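PDB 6G44: putative major capsid protein, which probably builds the outer shell of the virophage mavirus by assembling as trimers of double jelly-roll subunits. Local coordinates for residues S78-I83 with S195-F200; I96-F101 with N240-A245; D147-N152 with F348-L353; N160-Q165 with M174-G179. One frame throughout, in Å; residues are numbered along the deposited sequence. Where two conformers were deposited one is given.

Contact 1 (S78-I83 with S195-F200); sequences SFTAEI and SVKIDF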
loop_
_atom_site.group_PDB
_atom_site.type_symbol
_atom_site.label_atom_id
_atom_site.label_comp_id
_atom_site.label_asym_id
_atom_site.label_seq_id
_atom_site.Cartn_x
_atom_site.Cartn_y
_atom_site.Cartn_z
ATOM N N SER C 78 -7.879 27.545 11.651
ATOM C CA SER C 78 -6.566 28.114 11.775
ATOM C C SER C 78 -6.420 28.706 13.162
ATOM O O SER C 78 -7.388 29.218 13.720
ATOM C CB SER C 78 -6.281 29.143 10.693
ATOM O OG SER C 78 -7.117 30.245 10.811
ATOM N N PHE C 79 -5.233 28.579 13.727
ATOM C CA PHE C 79 -4.982 29.124 15.053
ATOM C C PHE C 79 -3.503 29.150 15.314
ATOM O O PHE C 79 -2.707 28.553 14.570
ATOM C CB PHE C 79 -5.679 28.276 16.113
ATOM C CG PHE C 79 -5.283 26.808 16.075
ATOM C CD1 PHE C 79 -4.176 26.349 16.782
ATOM C CD2 PHE C 79 -5.994 25.909 15.282
ATOM C CE1 PHE C 79 -3.806 25.005 16.730
ATOM C CE2 PHE C 79 -5.627 24.566 15.219
ATOM C CZ PHE C 79 -4.533 24.129 15.943
ATOM N N THR C 80 -3.134 29.820 16.400
ATOM C CA THR C 80 -1.783 29.813 16.913
ATOM C C THR C 80 -1.793 29.101 18.257
ATOM O O THR C 80 -2.644 29.381 19.091
ATOM C CB THR C 80 -1.228 31.249 17.072
ATOM O OG1 THR C 80 -1.200 31.893 15.795
ATOM C CG2 THR C 80 0.161 31.243 17.680
ATOM N N ALA C 81 -0.894 28.138 18.447
ATOM C CA ALA C 81 -0.680 27.463 19.722
ATOM C C ALA C 81 0.624 27.929 20.323
ATOM O O ALA C 81 1.662 27.890 19.656
ATOM C CB ALA C 81 -0.642 25.958 19.525
ATOM N N GLU C 82 0.569 28.347 21.594
ATOM C CA GLU C 82 1.774 28.653 22.357
ATOM C C GLU C 82 1.998 27.551 23.368
ATOM O O GLU C 82 1.136 27.294 24.190
ATOM C CB GLU C 82 1.655 30.000 23.087
ATOM C CG GLU C 82 2.944 30.355 23.828
ATOM C CD GLU C 82 2.944 31.742 24.460
ATOM O OE1 GLU C 82 4.026 32.161 24.903
ATOM O OE2 GLU C 82 1.892 32.390 24.538
ATOM N N ILE C 83 3.150 26.886 23.275
ATOM C CA ILE C 83 3.500 25.785 24.163
ATOM C C ILE C 83 4.572 26.276 25.118
ATOM O O ILE C 83 5.642 26.708 24.675
ATOM C CB ILE C 83 4.060 24.562 23.382
ATOM C CG1 ILE C 83 3.039 24.129 22.330
ATOM C CG2 ILE C 83 4.440 23.478 24.367
ATOM C CD1 ILE C 83 3.578 23.130 21.321
ATOM N N SER C 195 9.469 28.403 25.440
ATOM C CA SER C 195 8.172 28.318 24.789
ATOM C C SER C 195 8.322 28.449 23.289
ATOM O O SER C 195 9.326 28.951 22.791
ATOM C CB SER C 195 7.234 29.382 25.322
ATOM O OG SER C 195 7.739 30.686 25.066
ATOM N N VAL C 196 7.294 27.999 22.564
ATOM C CA VAL C 196 7.262 28.126 21.118
ATOM C C VAL C 196 5.839 28.497 20.686
ATOM O O VAL C 196 4.884 28.090 21.334
ATOM C CB VAL C 196 7.777 26.818 20.453
ATOM C CG1 VAL C 196 6.815 25.658 20.653
ATOM C CG2 VAL C 196 8.070 27.014 18.976
ATOM N N LYS C 197 5.730 29.280 19.610
ATOM C CA LYS C 197 4.434 29.580 19.007
ATOM C C LYS C 197 4.430 28.984 17.609
ATOM O O LYS C 197 5.357 29.202 16.847
ATOM C CB LYS C 197 4.150 31.086 18.943
ATOM C CG LYS C 197 3.710 31.670 20.265
ATOM C CD LYS C 197 3.448 33.169 20.138
ATOM C CE LYS C 197 2.945 33.754 21.446
ATOM N NZ LYS C 197 2.508 35.166 21.219
ATOM N N ILE C 198 3.364 28.259 17.308
ATOM C CA ILE C 198 3.193 27.612 15.996
ATOM C C ILE C 198 1.797 27.946 15.453
ATOM O O ILE C 198 0.783 27.735 16.136
ATOM C CB ILE C 198 3.357 26.073 16.083
ATOM C CG1 ILE C 198 4.659 25.737 16.788
ATOM C CG2 ILE C 198 3.300 25.453 14.676
ATOM C CD1 ILE C 198 4.864 24.277 17.093
ATOM N N ASP C 199 1.751 28.440 14.226
ATOM C CA ASP C 199 0.511 28.633 13.492
ATOM C C ASP C 199 0.184 27.318 12.783
ATOM O O ASP C 199 1.077 26.675 12.206
ATOM C CB ASP C 199 0.640 29.724 12.430
ATOM C CG ASP C 199 1.118 31.056 12.989
ATOM O OD1 ASP C 199 0.928 31.314 14.206
ATOM O OD2 ASP C 199 1.698 31.836 12.201
ATOM N N PHE C 200 -1.071 26.930 12.830
ATOM C CA PHE C 200 -1.591 25.725 12.140
ATOM C C PHE C 200 -2.789 26.083 11.266
ATOM O O PHE C 200 -3.594 26.962 11.620
ATOM C CB PHE C 200 -2.093 24.699 13.145
ATOM C CG PHE C 200 -1.033 24.067 14.000
ATOM C CD1 PHE C 200 -0.412 22.908 13.595
ATOM C CD2 PHE C 200 -0.689 24.605 15.235
ATOM C CE1 PHE C 200 0.518 22.304 14.383
ATOM C CE2 PHE C 200 0.276 24.018 16.024
ATOM C CZ PHE C 200 0.869 22.836 15.612
HETATM O O HOH W 1 6.581 31.587 22.809
HETATM O O HOH W 2 2.603 35.575 24.160
#
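F79, A81 and I83 are each joined by two backbone hydrogen bonds to F200, I198 and V196 respectively, the strand segments running antiparallel at 164°. In the central pair A81 N lies 2.9 Å from I198 O, and I198 N returns a bond to A81 O. T80 with D199 and E82 with K197 form the non-hydrogen-bonded pairs between them, and on their face the contacts are polar. With OG1 turned beside its own backbone N (chi1 -61°), T80 donates to D199 OD1 at 2.7 Å from above the carboxylate plane; H187 NE2 is a second partner of that oxygen. K197 and E82 cross with extended chains: CE of K197 is 3.5 Å from E82 OE2, but K197 NZ stays 4.4 Å from that oxygen, and a water bridges the two charged groups. Strands 74-84 and 195-205 belong to the curled antiparallel sheet of the N-terminal jelly roll, whose other face here is apolar. There F200 CB sits over the F79 ring face, 4.1 Å from its centroid, while the two rings, with planes 28° apart, are slid past one another. A81 CB touches the F200 ring edge, and I83 CB meets V196 CG1 at 4.0 Å.

Contact 2 (I96-F101 with N240-A245); sequences IGLKSF and NMIGIA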
loop_
_atom_site.group_PDB
_atom_site.type_symbol
_atom_site.label_atom_id
_atom_site.label_comp_id
_atom_site.label_asym_id
_atom_site.label_seq_id
_atom_site.Cartn_x
_atom_site.Cartn_y
_atom_site.Cartn_z
ATOM N N ILE C 96 6.667 17.690 17.834
ATOM C CA ILE C 96 5.427 18.463 17.920
ATOM C C ILE C 96 4.563 18.177 16.700
ATOM O O ILE C 96 5.064 18.155 15.563
ATOM C CB ILE C 96 5.708 19.997 17.941
ATOM C CG1 ILE C 96 6.667 20.379 19.070
ATOM C CG2 ILE C 96 4.413 20.792 18.064
ATOM C CD1 ILE C 96 6.164 20.064 20.460
ATOM N N GLY C 97 3.281 17.995 16.927
ATOM C CA GLY C 97 2.326 17.877 15.845
ATOM C C GLY C 97 0.931 17.974 16.351
ATOM O O GLY C 97 0.662 18.603 17.394
ATOM N N LEU C 98 0.015 17.314 15.648
ATOM C CA LEU C 98 -1.378 17.261 16.031
ATOM C C LEU C 98 -1.833 15.839 16.344
ATOM O O LEU C 98 -1.270 14.869 15.807
ATOM C CB LEU C 98 -2.265 17.880 14.941
ATOM C CG LEU C 98 -1.969 19.328 14.567
ATOM C CD1 LEU C 98 -2.820 19.790 13.404
ATOM C CD2 LEU C 98 -2.144 20.274 15.747
ATOM N N LYS C 99 -2.841 15.728 17.204
ATOM C CA LYS C 99 -3.499 14.447 17.472
ATOM C C LYS C 99 -4.264 13.990 16.237
ATOM O O LYS C 99 -4.492 14.786 15.317
ATOM C CB LYS C 99 -4.386 14.543 18.719
ATOM C CG LYS C 99 -3.561 14.770 19.986
ATOM C CD LYS C 99 -4.401 14.684 21.237
ATOM C CE LYS C 99 -3.564 14.859 22.489
ATOM N NZ LYS C 99 -4.395 14.681 23.697
ATOM N N SER C 100 -4.613 12.700 16.186
ATOM C CA SER C 100 -5.374 12.128 15.070
ATOM C C SER C 100 -6.742 12.810 14.925
ATOM O O SER C 100 -7.473 12.905 15.898
ATOM C CB SER C 100 -5.556 10.621 15.308
ATOM O OG SER C 100 -4.289 9.989 15.506
ATOM N N PHE C 101 -7.090 13.238 13.727
ATOM C CA PHE C 101 -8.420 13.828 13.439
ATOM C C PHE C 101 -8.725 14.992 14.391
ATOM O O PHE C 101 -9.722 14.967 15.118
ATOM C CB PHE C 101 -9.536 12.770 13.438
ATOM C CG PHE C 101 -9.176 11.571 12.608
ATOM C CD1 PHE C 101 -9.335 11.632 11.254
ATOM C CD2 PHE C 101 -8.582 10.454 13.175
ATOM C CE1 PHE C 101 -8.936 10.600 10.443
ATOM C CE2 PHE C 101 -8.154 9.406 12.360
ATOM C CZ PHE C 101 -8.330 9.486 10.995
ATOM N N ASN C 240 -7.444 18.467 22.868
ATOM C CA ASN C 240 -8.071 17.837 21.720
ATOM C C ASN C 240 -7.233 17.844 20.464
ATOM O O ASN C 240 -7.341 16.904 19.669
ATOM C CB ASN C 240 -9.455 18.418 21.494
ATOM C CG ASN C 240 -10.426 17.975 22.566
ATOM O OD1 ASN C 240 -10.250 16.925 23.182
ATOM N ND2 ASN C 240 -11.465 18.766 22.788
ATOM N N MET C 241 -6.381 18.829 20.296
ATOM C CA MET C 241 -5.666 19.060 19.021
ATOM C C MET C 241 -4.174 18.783 19.041
ATOM O O MET C 241 -3.655 18.336 18.044
ATOM C CB MET C 241 -5.869 20.502 18.529
ATOM C CG MET C 241 -7.312 20.858 18.298
ATOM S SD MET C 241 -7.523 22.410 17.429
ATOM C CE MET C 241 -6.777 23.547 18.573
ATOM N N ILE C 242 -3.465 19.155 20.109
ATOM C CA ILE C 242 -2.031 19.259 20.123
ATOM C C ILE C 242 -1.367 18.002 20.670
ATOM O O ILE C 242 -1.722 17.491 21.716
ATOM C CB ILE C 242 -1.603 20.503 20.963
ATOM C CG1 ILE C 242 -2.274 21.775 20.400
ATOM C CG2 ILE C 242 -0.084 20.643 21.041
ATOM C CD1 ILE C 242 -1.792 22.203 19.022
ATOM N N GLY C 243 -0.408 17.504 19.904
ATOM C CA GLY C 243 0.459 16.425 20.339
ATOM C C GLY C 243 1.890 16.818 20.589
ATOM O O GLY C 243 2.491 17.554 19.797
ATOM N N ILE C 244 2.438 16.329 21.715
ATOM C CA ILE C 244 3.821 16.592 22.125
ATOM C C ILE C 244 4.427 15.257 22.516
ATOM O O ILE C 244 3.878 14.553 23.352
ATOM C CB ILE C 244 3.917 17.606 23.305
ATOM C CG1 ILE C 244 3.209 18.921 22.934
ATOM C CG2 ILE C 244 5.374 17.849 23.626
ATOM C CD1 ILE C 244 3.052 19.901 24.081
ATOM N N ALA C 245 5.543 14.906 21.873
ATOM C CA ALA C 245 6.268 13.679 22.188
ATOM C C ALA C 245 6.607 13.594 23.679
ATOM O O ALA C 245 6.892 14.605 24.339
ATOM C CB ALA C 245 7.529 13.570 21.371
#
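A two-stranded antiparallel sheet, I96-L98 with I242-I244, lies against the apolar face of strands 74-84 and 195-205 in the N-terminal jelly roll. Its centre is the hydrogen-bonded pair G97 and G243: G97 N reaches G243 O at 3.0 Å, and G243 N meets G97 O at 2.9 Å from above the carbonyl plane. A third backbone bond, K99 N to M241 O at 2.9 Å, carries the pairing past the strand to the end of helix 238-241. In the flanking non-hydrogen-bonded pairs, I96 and I244 lie side by side with I96 CD1 3.9 Å from I244 CG2. L98 and I242 instead slant across each other, L98 CD2 touching I242 CD1 at 3.8 Å, and L98 CB rests 3.4 Å from M241 O. The long methylene chain of K99, CG beside its backbone N (chi1 -66°) and extended beyond, runs along N240-I242 until CE stands 3.3 Å from I242 O. NZ continues to the carbonyls of E239 and K347. The buried ammonium is thus held by backbone oxygens, whereas I242 O, also buried, has no hydrogen-bond partner; K99 CE, which the ammonium probably polarises, lies against it, as does the F348 ring.

Contact 3 (D147-N152 with F348-L353); sequences DVDEYN and FAPDQL. With GOL (glycerol), chain B.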
loop_
_atom_site.group_PDB
_atom_site.type_symbol
_atom_site.label_atom_id
_atom_site.label_comp_id
_atom_site.label_asym_id
_atom_site.label_seq_id
_atom_site.Cartn_x
_atom_site.Cartn_y
_atom_site.Cartn_z
ATOM N N ASP C 147 -2.966 9.189 10.719
ATOM C CA ASP C 147 -2.245 8.110 11.385
ATOM C C ASP C 147 -2.768 7.957 12.805
ATOM O O ASP C 147 -2.926 8.981 13.506
ATOM C CB ASP C 147 -0.749 8.423 11.376
ATOM C CG ASP C 147 0.070 7.410 12.124
ATOM O OD1 ASP C 147 0.250 7.603 13.354
ATOM O OD2 ASP C 147 0.549 6.441 11.497
ATOM N N VAL C 148 -3.025 6.712 13.225
ATOM C CA VAL C 148 -3.553 6.380 14.534
ATOM C C VAL C 148 -2.439 5.784 15.384
ATOM O O VAL C 148 -1.719 4.873 14.932
ATOM C CB VAL C 148 -4.757 5.424 14.390
ATOM C CG1 VAL C 148 -5.213 4.891 15.725
ATOM C CG2 VAL C 148 -5.912 6.100 13.660
ATOM N N ASP C 149 -2.313 6.261 16.620
ATOM C CA ASP C 149 -1.243 5.813 17.508
ATOM C C ASP C 149 -1.363 4.326 17.829
ATOM O O ASP C 149 -2.443 3.790 18.124
ATOM C CB ASP C 149 -1.312 6.531 18.854
ATOM C CG ASP C 149 -1.018 8.011 18.761
ATOM O OD1 ASP C 149 -0.220 8.419 17.926
ATOM O OD2 ASP C 149 -1.589 8.768 19.583
ATOM N N GLU C 150 -0.218 3.636 17.775
ATOM C CA GLU C 150 -0.164 2.227 18.133
ATOM C C GLU C 150 0.160 1.997 19.589
ATOM O O GLU C 150 -0.264 0.981 20.147
ATOM C CB GLU C 150 0.863 1.507 17.254
ATOM C CG GLU C 150 0.507 1.524 15.772
ATOM C CD GLU C 150 0.979 2.742 14.985
ATOM O OE1 GLU C 150 1.619 3.645 15.585
ATOM O OE2 GLU C 150 0.699 2.775 13.757
ATOM N N TYR C 151 0.958 2.895 20.172
ATOM C CA TYR C 151 1.464 2.738 21.541
ATOM C C TYR C 151 1.093 3.963 22.387
ATOM O O TYR C 151 0.713 5.008 21.861
ATOM C CB TYR C 151 2.965 2.448 21.560
ATOM C CG TYR C 151 3.334 1.318 20.635
ATOM C CD1 TYR C 151 3.046 0.002 20.957
ATOM C CD2 TYR C 151 3.884 1.561 19.393
ATOM C CE1 TYR C 151 3.325 -1.019 20.074
ATOM C CE2 TYR C 151 4.152 0.538 18.493
ATOM C CZ TYR C 151 3.857 -0.746 18.846
ATOM O OH TYR C 151 4.122 -1.745 17.926
ATOM N N ASN C 152 1.261 3.831 23.696
ATOM C CA ASN C 152 0.796 4.854 24.609
ATOM C C ASN C 152 1.821 5.970 24.883
ATOM O O ASN C 152 1.526 6.872 25.674
ATOM C CB ASN C 152 0.294 4.211 25.906
ATOM C CG ASN C 152 1.407 3.738 26.814
ATOM O OD1 ASN C 152 2.541 3.524 26.401
ATOM N ND2 ASN C 152 1.056 3.532 28.085
ATOM N N PHE C 348 -1.155 15.788 26.356
ATOM C CA PHE C 348 -0.734 15.864 24.944
ATOM C C PHE C 348 -0.184 14.545 24.420
ATOM O O PHE C 348 0.483 14.514 23.401
ATOM C CB PHE C 348 0.229 17.046 24.754
ATOM C CG PHE C 348 -0.305 18.312 25.371
ATOM C CD1 PHE C 348 -1.411 18.919 24.845
ATOM C CD2 PHE C 348 0.260 18.838 26.528
ATOM C CE1 PHE C 348 -1.955 20.038 25.433
ATOM C CE2 PHE C 348 -0.292 19.963 27.126
ATOM C CZ PHE C 348 -1.393 20.549 26.590
ATOM N N ALA C 349 -0.500 13.480 25.143
ATOM C CA ALA C 349 -0.048 12.107 24.860
ATOM C C ALA C 349 -1.136 11.295 24.196
ATOM O O ALA C 349 -2.285 11.709 24.133
ATOM C CB ALA C 349 0.347 11.440 26.171
ATOM N N PRO C 350 -0.775 10.113 23.665
ATOM C CA PRO C 350 -1.797 9.226 23.104
ATOM C C PRO C 350 -2.906 8.873 24.085
ATOM O O PRO C 350 -2.684 8.762 25.302
ATOM C CB PRO C 350 -0.990 7.971 22.755
ATOM C CG PRO C 350 0.390 8.480 22.472
ATOM C CD PRO C 350 0.568 9.517 23.536
ATOM N N ASP C 351 -4.103 8.705 23.559
ATOM C CA ASP C 351 -5.213 8.167 24.367
ATOM C C ASP C 351 -4.910 6.735 24.812
ATOM O O ASP C 351 -4.293 5.960 24.086
ATOM C CB ASP C 351 -6.544 8.217 23.599
ATOM C CG ASP C 351 -7.193 9.593 23.604
ATOM O OD1 ASP C 351 -6.868 10.433 24.451
ATOM O OD2 ASP C 351 -8.139 9.767 22.806
ATOM N N GLN C 352 -5.346 6.393 26.018
ATOM C CA GLN C 352 -5.117 5.082 26.592
ATOM C C GLN C 352 -6.406 4.278 26.714
ATOM O O GLN C 352 -7.398 4.732 27.309
ATOM C CB GLN C 352 -4.516 5.241 27.978
ATOM C CG GLN C 352 -4.172 3.933 28.660
ATOM C CD GLN C 352 -2.927 3.321 28.065
ATOM O OE1 GLN C 352 -1.816 3.796 28.334
ATOM N NE2 GLN C 352 -3.094 2.314 27.228
ATOM N N LEU C 353 -6.375 3.079 26.154
ATOM C CA LEU C 353 -7.395 2.075 26.335
ATOM C C LEU C 353 -6.748 0.915 27.074
ATOM O O LEU C 353 -5.520 0.809 27.143
ATOM C CB LEU C 353 -7.939 1.580 24.998
ATOM C CG LEU C 353 -8.395 2.646 24.002
ATOM C CD1 LEU C 353 -8.778 2.008 22.668
ATOM C CD2 LEU C 353 -9.577 3.461 24.528
HETATM C C1 GOL B . -5.216 8.228 18.405
HETATM O O1 GOL B . -4.067 8.341 17.573
HETATM C C2 GOL B . -5.135 9.145 19.652
HETATM O O2 GOL B . -4.120 8.671 20.579
HETATM C C3 GOL B . -5.079 10.654 19.289
HETATM O O3 GOL B . -3.927 11.113 18.555
HETATM O O HOH W 3 -0.737 7.670 26.923
#
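N152 and P350 mark the closest backbone approach of two irregular loops, their CA atoms 5.3 Å apart, and a water donating to both N152 O and P350 O bridges the chains in place of a direct backbone bond. The P350 ring packs against the other loop: CB lies 3.3 Å from D149 OD2, CG also faces that oxygen and Y151 O, and CD lies 3.5 Å from N152 O, so a carboxylate and two carbonyls line one proline. Beyond the ring, N152 ND2 donates to Q352 OE1 at 2.9 Å with an N-H...O angle of 159°. The bond lies in the Q352 carbonyl plane and close to the N152 amide plane although the amides are turned 65° apart. A bend at chi2 (75°) brings the Q352 amide back to meet it, and the other end of that amide, NE2, donates to L353 O. A glycerol, probably from the crystallisation liquor, joins the loops at their other end: D149 N meets its O1 at 2.9 Å, while its O2 donates to D149 OD2 at 2.7 Å and accepts from D351 N at 3.0 Å. The contact brings the loop between helix 136-142 and strand 183-186, in the first half of the chain, against the loop leading to strand 355-363 of the second. With N152 OD1 taken by F420 N, both amides are bonded at both ends, which fixes their flip; D149, salt-bridged through OD1 to R176, probably stays ionised.

Contact 4 (N160-Q165 with M174-G179); sequences NNPYRQ and MSRGLG. With SO4 (sulfate ion), chain K.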
loop_
_atom_site.group_PDB
_atom_site.type_symbol
_atom_site.label_atom_id
_atom_site.label_comp_id
_atom_site.label_asym_id
_atom_site.label_seq_id
_atom_site.Cartn_x
_atom_site.Cartn_y
_atom_site.Cartn_z
ATOM N N ASN C 160 8.913 4.771 14.828
ATOM C CA ASN C 160 7.451 4.861 14.718
ATOM C C ASN C 160 7.017 6.086 15.524
ATOM O O ASN C 160 6.676 6.023 16.721
ATOM C CB ASN C 160 6.748 3.606 15.203
ATOM C CG ASN C 160 5.250 3.682 14.939
ATOM O OD1 ASN C 160 4.858 4.076 13.855
ATOM N ND2 ASN C 160 4.422 3.358 15.935
ATOM N N ASN C 161 7.037 7.218 14.840
ATOM C CA ASN C 161 6.841 8.519 15.488
ATOM C C ASN C 161 6.024 9.388 14.554
ATOM O O ASN C 161 6.562 9.908 13.577
ATOM C CB ASN C 161 8.205 9.178 15.760
ATOM C CG ASN C 161 8.078 10.604 16.234
ATOM O OD1 ASN C 161 6.982 11.045 16.593
ATOM N ND2 ASN C 161 9.200 11.354 16.222
ATOM N N PRO C 162 4.742 9.589 14.866
ATOM C CA PRO C 162 3.893 10.388 13.989
ATOM C C PRO C 162 4.267 11.880 13.989
ATOM O O PRO C 162 3.785 12.613 13.146
ATOM C CB PRO C 162 2.494 10.173 14.548
ATOM C CG PRO C 162 2.720 9.941 15.986
ATOM C CD PRO C 162 4.005 9.171 16.079
ATOM N N TYR C 163 5.159 12.318 14.890
ATOM C CA TYR C 163 5.619 13.719 14.825
ATOM C C TYR C 163 6.891 13.910 14.041
ATOM O O TYR C 163 7.406 15.020 13.982
ATOM C CB TYR C 163 5.659 14.348 16.238
ATOM C CG TYR C 163 4.345 14.157 16.965
ATOM C CD1 TYR C 163 3.106 14.344 16.329
ATOM C CD2 TYR C 163 4.314 13.752 18.310
ATOM C CE1 TYR C 163 1.910 14.094 16.974
ATOM C CE2 TYR C 163 3.114 13.524 18.968
ATOM C CZ TYR C 163 1.913 13.691 18.309
ATOM O OH TYR C 163 0.692 13.442 18.883
ATOM N N ARG C 164 7.294 12.876 13.282
ATOM C CA ARG C 164 8.394 13.048 12.353
ATOM C C ARG C 164 7.802 14.068 11.326
ATOM O O ARG C 164 6.674 13.964 10.830
ATOM C CB ARG C 164 8.643 11.734 11.588
ATOM C CG ARG C 164 9.574 10.799 12.366
ATOM C CD ARG C 164 9.554 9.330 11.932
ATOM N NE ARG C 164 10.204 9.137 10.627
ATOM C CZ ARG C 164 10.240 8.014 9.918
ATOM N NH1 ARG C 164 9.684 6.884 10.345
ATOM N NH2 ARG C 164 10.842 8.013 8.744
ATOM N N GLN C 165 8.644 15.048 11.030
ATOM C CA GLN C 165 8.263 16.045 10.022
ATOM C C GLN C 165 8.321 15.440 8.625
ATOM O O GLN C 165 8.745 14.288 8.446
ATOM C CB GLN C 165 9.097 17.286 10.174
ATOM C CG GLN C 165 10.551 17.183 9.935
ATOM C CD GLN C 165 11.203 18.568 10.104
ATOM O OE1 GLN C 165 11.967 18.998 9.266
ATOM N NE2 GLN C 165 10.927 19.238 11.236
ATOM N N MET C 174 1.845 8.455 7.344
ATOM C CA MET C 174 2.322 8.058 8.668
ATOM C C MET C 174 2.468 9.245 9.603
ATOM O O MET C 174 2.619 9.077 10.823
ATOM C CB MET C 174 3.716 7.402 8.572
ATOM C CG MET C 174 3.754 6.104 7.781
ATOM S SD MET C 174 2.797 4.836 8.611
ATOM C CE MET C 174 1.285 4.927 7.667
ATOM N N SER C 175 2.474 10.445 9.028
ATOM C CA SER C 175 2.854 11.643 9.787
ATOM C C SER C 175 1.683 12.555 10.160
ATOM O O SER C 175 0.868 12.919 9.311
ATOM C CB SER C 175 3.868 12.450 8.973
ATOM O OG SER C 175 4.196 13.679 9.667
ATOM N N ARG C 176 1.655 12.959 11.440
ATOM C CA ARG C 176 0.849 14.088 11.941
ATOM C C ARG C 176 1.739 15.269 12.331
ATOM O O ARG C 176 1.305 16.173 13.076
ATOM C CB ARG C 176 0.025 13.637 13.147
ATOM C CG ARG C 176 -0.830 12.400 12.916
ATOM C CD ARG C 176 -1.882 12.156 14.007
ATOM N NE ARG C 176 -1.310 12.129 15.364
ATOM C CZ ARG C 176 -0.922 11.044 16.046
ATOM N NH1 ARG C 176 -1.000 9.817 15.525
ATOM N NH2 ARG C 176 -0.392 11.187 17.250
ATOM N N GLY C 177 2.957 15.276 11.796
ATOM C CA GLY C 177 3.974 16.250 12.173
ATOM C C GLY C 177 3.954 17.464 11.287
ATOM O O GLY C 177 3.139 17.585 10.365
ATOM N N LEU C 178 4.904 18.350 11.552
ATOM C CA LEU C 178 4.991 19.608 10.815
ATOM C C LEU C 178 5.548 19.371 9.422
ATOM O O LEU C 178 6.258 18.385 9.184
ATOM C CB LEU C 178 5.862 20.596 11.575
ATOM C CG LEU C 178 5.443 20.849 13.026
ATOM C CD1 LEU C 178 6.452 21.774 13.711
ATOM C CD2 LEU C 178 4.020 21.352 13.123
ATOM N N GLY C 179 5.216 20.234 8.480
ATOM C CA GLY C 179 5.881 20.201 7.186
ATOM C C GLY C 179 5.568 18.957 6.366
ATOM O O GLY C 179 6.399 18.512 5.601
HETATM S S SO4 K . 11.644 4.295 7.923
HETATM O O1 SO4 K . 12.894 4.494 8.700
HETATM O O2 SO4 K . 10.443 4.409 8.810
HETATM O O3 SO4 K . 11.713 2.928 7.318
HETATM O O4 SO4 K . 11.622 5.360 6.871
HETATM O O HOH W 4 6.859 17.664 13.608
#
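S175 OG is gripped from both segments: it donates to R164 O at 2.8 Å, nearly in line with that carbonyl, and accepts from G177 N at 2.9 Å. Its place beside its own carbonyl carbon (chi1 177°) turns it to the amide two residues on, forming an ST turn. One step away, R176 N meets P162 O at 2.8 Å on a lone pair in the carbonyl plane. The R176 side chain, bent at chi3 (-53°), comes back along the proline, so that P162 CB and CG lie over one guanidinium face, CB 3.6 Å from R176 NH1. At the edge of the same group R176 NH2 donates to Y163 OH at 3.0 Å, the tyrosine ring standing almost square to the guanidinium at 87°. NE and NH1 of R176 go to L98 O and D147 O, and NH2 also forms a salt bridge with D149, so the guanidinium plane is firmly set. A water 2.7 Å from Y163 O and 2.9 Å from L178 N links the backbones further along. The R164 guanidinium, tied to the carbonyls of E168 and M159, meets sulfate O2 through NH1 at 3.0 Å; R164 of the third subunit binds the same ion, which is probably from the crystallisation liquor. N161 to R164 is a type I beta turn, opened by an Asx turn in which N161 OD1 accepts from Y163 N. Turns locked onto each other in this way give shape to the long loop before strand 183-186, which also touches both other subunits of the trimer.

From the N terminus, 78-83, 96-101 and 147-152 come first, and none has yet met its partner. Contact 4 then closes the shortest loop, 160-165 with 174-179, which lies wholly within the spans of the other three. Contact 1 closes at 195-200, contact 2 at 240-245 and contact 3 at 348-353, so these three cross one another. The small sheet of contact 2 touches all three others: its isoleucines and L98 pack on the jelly-roll sheet of contact 1, and it meets contact 3 through I244 with F348 and S100 with D147. R176 ties contact 4 to contacts 2 and 3, and L178 touches F200 of contact 1.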